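Local coordinates for protein type VI secretion system component (Escherichia coli O6, PDB 2P5Z) that is a component of the type VI secretion system and probably forms part of a puncturing spike resembling the phage T4 tail proteins gp27 and gp5, at residues Glu162-Tyr167 against Ser176-Glu181. Residues are numbered along the deposited sequence; the frame is centred on the assembly and turned at random.
Sequences EQVMQY and SRLLSE
V164 meets L178 tip to tip: its CG1 methyl lies 4.1 Å from CD2 of the leucine, and both side chains set out toward the other segment across the gap between strand 161-166 and helix 171-182. The CG1 branch stands anti to the backbone N of V164 (chi1 166°), which brings this methyl up to the helix. The backbones stay well apart, with 9.6 Å between the CA atoms of V164 and L178, and the buried surface is small, 101 Å². F174, one turn earlier on the same helix, and I134 of helix 131-140 also pack on V164, while V131 of that second helix touches L178. Beside this apolar pair, R177 sends its guanidinium toward the strand. A bend at chi3 (63°) turns the group that way, and NH2 lies 3.8 Å from M165 O, too long for a bond, with the oxygen at the edge of the guanidinium and near its plane. The stronger grip on R177 is a salt bridge from NE to E169 in the loop ahead of the helix. The strand bonds to strand 124-127 through V164 and Y126, and the two, distant in sequence, form a two-stranded antiparallel sheet with helices 131-140 and 171-182 packed on it, a small alpha/beta unit consistent with the gp27-like part of this phage-baseplate family.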
loop_
_atom_site.group_PDB
_atom_site.type_symbol
_atom_site.label_atom_id
_atom_site.label_comp_id
_atom_site.label_asym_id
_atom_site.label_seq_id
_atom_site.Cartn_x
_atom_site.Cartn_y
_atom_site.Cartn_z
ATOM N N GLU A 162 -12.709 21.426 21.992
ATOM C CA GLU A 162 -13.870 22.180 21.591
ATOM C C GLU A 162 -14.661 21.432 20.535
ATOM O O GLU A 162 -15.831 21.133 20.739
ATOM C CB GLU A 162 -13.454 23.556 21.088
ATOM C CG GLU A 162 -14.593 24.539 21.089
ATOM C CD GLU A 162 -14.477 25.566 19.985
ATOM O OE1 GLU A 162 -13.334 25.928 19.606
ATOM O OE2 GLU A 162 -15.541 26.022 19.502
ATOM N N GLN A 163 -14.016 21.131 19.412
ATOM C CA GLN A 163 -14.631 20.362 18.338
ATOM C C GLN A 163 -13.680 19.262 17.845
ATOM O O GLN A 163 -12.479 19.484 17.696
ATOM C CB GLN A 163 -15.019 21.261 17.160
ATOM C CG GLN A 163 -15.947 22.391 17.511
ATOM C CD GLN A 163 -16.479 23.121 16.301
ATOM O OE1 GLN A 163 -17.662 23.018 15.978
ATOM N NE2 GLN A 163 -15.619 23.866 15.634
ATOM N N VAL A 164 -14.223 18.074 17.586
ATOM C CA VAL A 164 -13.429 16.958 17.080
ATOM C C VAL A 164 -14.221 16.293 15.979
ATOM O O VAL A 164 -15.336 15.828 16.211
ATOM C CB VAL A 164 -13.118 15.920 18.182
ATOM C CG1 VAL A 164 -12.587 14.600 17.567
ATOM C CG2 VAL A 164 -12.111 16.473 19.190
ATOM N N MET A 165 -13.657 16.277 14.776
ATOM C CA MET A 165 -14.338 15.710 13.610
ATOM C C MET A 165 -13.974 14.233 13.315
ATOM O O MET A 165 -12.798 13.852 13.305
ATOM C CB MET A 165 -14.014 16.550 12.369
ATOM C CG MET A 165 -15.080 16.457 11.297
ATOM S SD MET A 165 -14.680 17.286 9.742
ATOM C CE MET A 165 -16.294 17.882 9.368
ATOM N N GLN A 166 -14.991 13.420 13.065
ATOM C CA GLN A 166 -14.816 12.096 12.476
ATOM C C GLN A 166 -15.320 12.180 11.037
ATOM O O GLN A 166 -16.509 12.377 10.797
ATOM C CB GLN A 166 -15.617 11.048 13.257
ATOM C CG GLN A 166 -15.753 9.687 12.580
ATOM C CD GLN A 166 -16.434 8.637 13.462
ATOM O OE1 GLN A 166 -16.940 8.940 14.545
ATOM N NE2 GLN A 166 -16.457 7.396 12.986
ATOM N N TYR A 167 -14.415 12.062 10.074
ATOM C CA TYR A 167 -14.817 12.099 8.670
ATOM C C TYR A 167 -14.119 10.979 7.887
ATOM O O TYR A 167 -12.889 10.870 7.916
ATOM C CB TYR A 167 -14.526 13.482 8.064
ATOM C CG TYR A 167 -14.991 13.658 6.627
ATOM C CD1 TYR A 167 -14.135 13.408 5.542
ATOM C CD2 TYR A 167 -16.283 14.052 6.351
ATOM C CE1 TYR A 167 -14.563 13.560 4.233
ATOM C CE2 TYR A 167 -16.726 14.199 5.045
ATOM C CZ TYR A 167 -15.865 13.965 3.992
ATOM O OH TYR A 167 -16.332 14.133 2.701
ATOM N N SER A 176 -9.248 4.548 17.742
ATOM C CA SER A 176 -7.860 4.136 17.921
ATOM C C SER A 176 -6.922 5.292 17.628
ATOM O O SER A 176 -5.956 5.500 18.371
ATOM C CB SER A 176 -7.526 2.936 17.038
ATOM O OG SER A 176 -8.465 1.885 17.223
ATOM N N ARG A 177 -7.232 6.062 16.578
ATOM C CA ARG A 177 -6.480 7.278 16.261
ATOM C C ARG A 177 -6.482 8.282 17.418
ATOM O O ARG A 177 -5.415 8.775 17.813
ATOM C CB ARG A 177 -7.013 7.941 14.999
ATOM C CG ARG A 177 -6.261 9.208 14.647
ATOM C CD ARG A 177 -6.561 9.741 13.240
ATOM N NE ARG A 177 -7.952 10.149 13.028
ATOM C CZ ARG A 177 -8.511 11.269 13.508
ATOM N NH1 ARG A 177 -7.815 12.120 14.265
ATOM N NH2 ARG A 177 -9.784 11.532 13.231
ATOM N N LEU A 178 -7.662 8.543 17.990
ATOM C CA LEU A 178 -7.766 9.498 19.094
ATOM C C LEU A 178 -6.980 9.054 20.307
ATOM O O LEU A 178 -6.252 9.860 20.899
ATOM C CB LEU A 178 -9.223 9.752 19.518
ATOM C CG LEU A 178 -10.292 10.425 18.641
ATOM C CD1 LEU A 178 -11.455 10.789 19.510
ATOM C CD2 LEU A 178 -9.796 11.645 17.891
ATOM N N LEU A 179 -7.127 7.779 20.678
ATOM C CA LEU A 179 -6.373 7.227 21.801
ATOM C C LEU A 179 -4.867 7.244 21.542
ATOM O O LEU A 179 -4.083 7.571 22.434
ATOM C CB LEU A 179 -6.821 5.818 22.097
ATOM C CG LEU A 179 -8.282 5.632 22.503
ATOM C CD1 LEU A 179 -8.569 4.146 22.529
ATOM C CD2 LEU A 179 -8.586 6.269 23.852
ATOM N N SER A 180 -4.457 6.940 20.313
ATOM C CA SER A 180 -3.023 6.844 20.045
ATOM C C SER A 180 -2.322 8.198 19.996
ATOM O O SER A 180 -1.165 8.304 20.434
ATOM C CB SER A 180 -2.727 6.061 18.771
ATOM O OG SER A 180 -2.928 6.876 17.636
ATOM N N GLU A 181 -3.020 9.211 19.469
ATOM C CA GLU A 181 -2.478 10.569 19.337
ATOM C C GLU A 181 -2.144 11.146 20.704
ATOM O O GLU A 181 -1.231 11.946 20.847
ATOM C CB GLU A 181 -3.456 11.476 18.579
ATOM C CG GLU A 181 -3.189 11.581 17.074
ATOM C CD GLU A 181 -4.427 11.911 16.242
ATOM O OE1 GLU A 181 -5.514 12.099 16.810
ATOM O OE2 GLU A 181 -4.318 11.956 15.000
#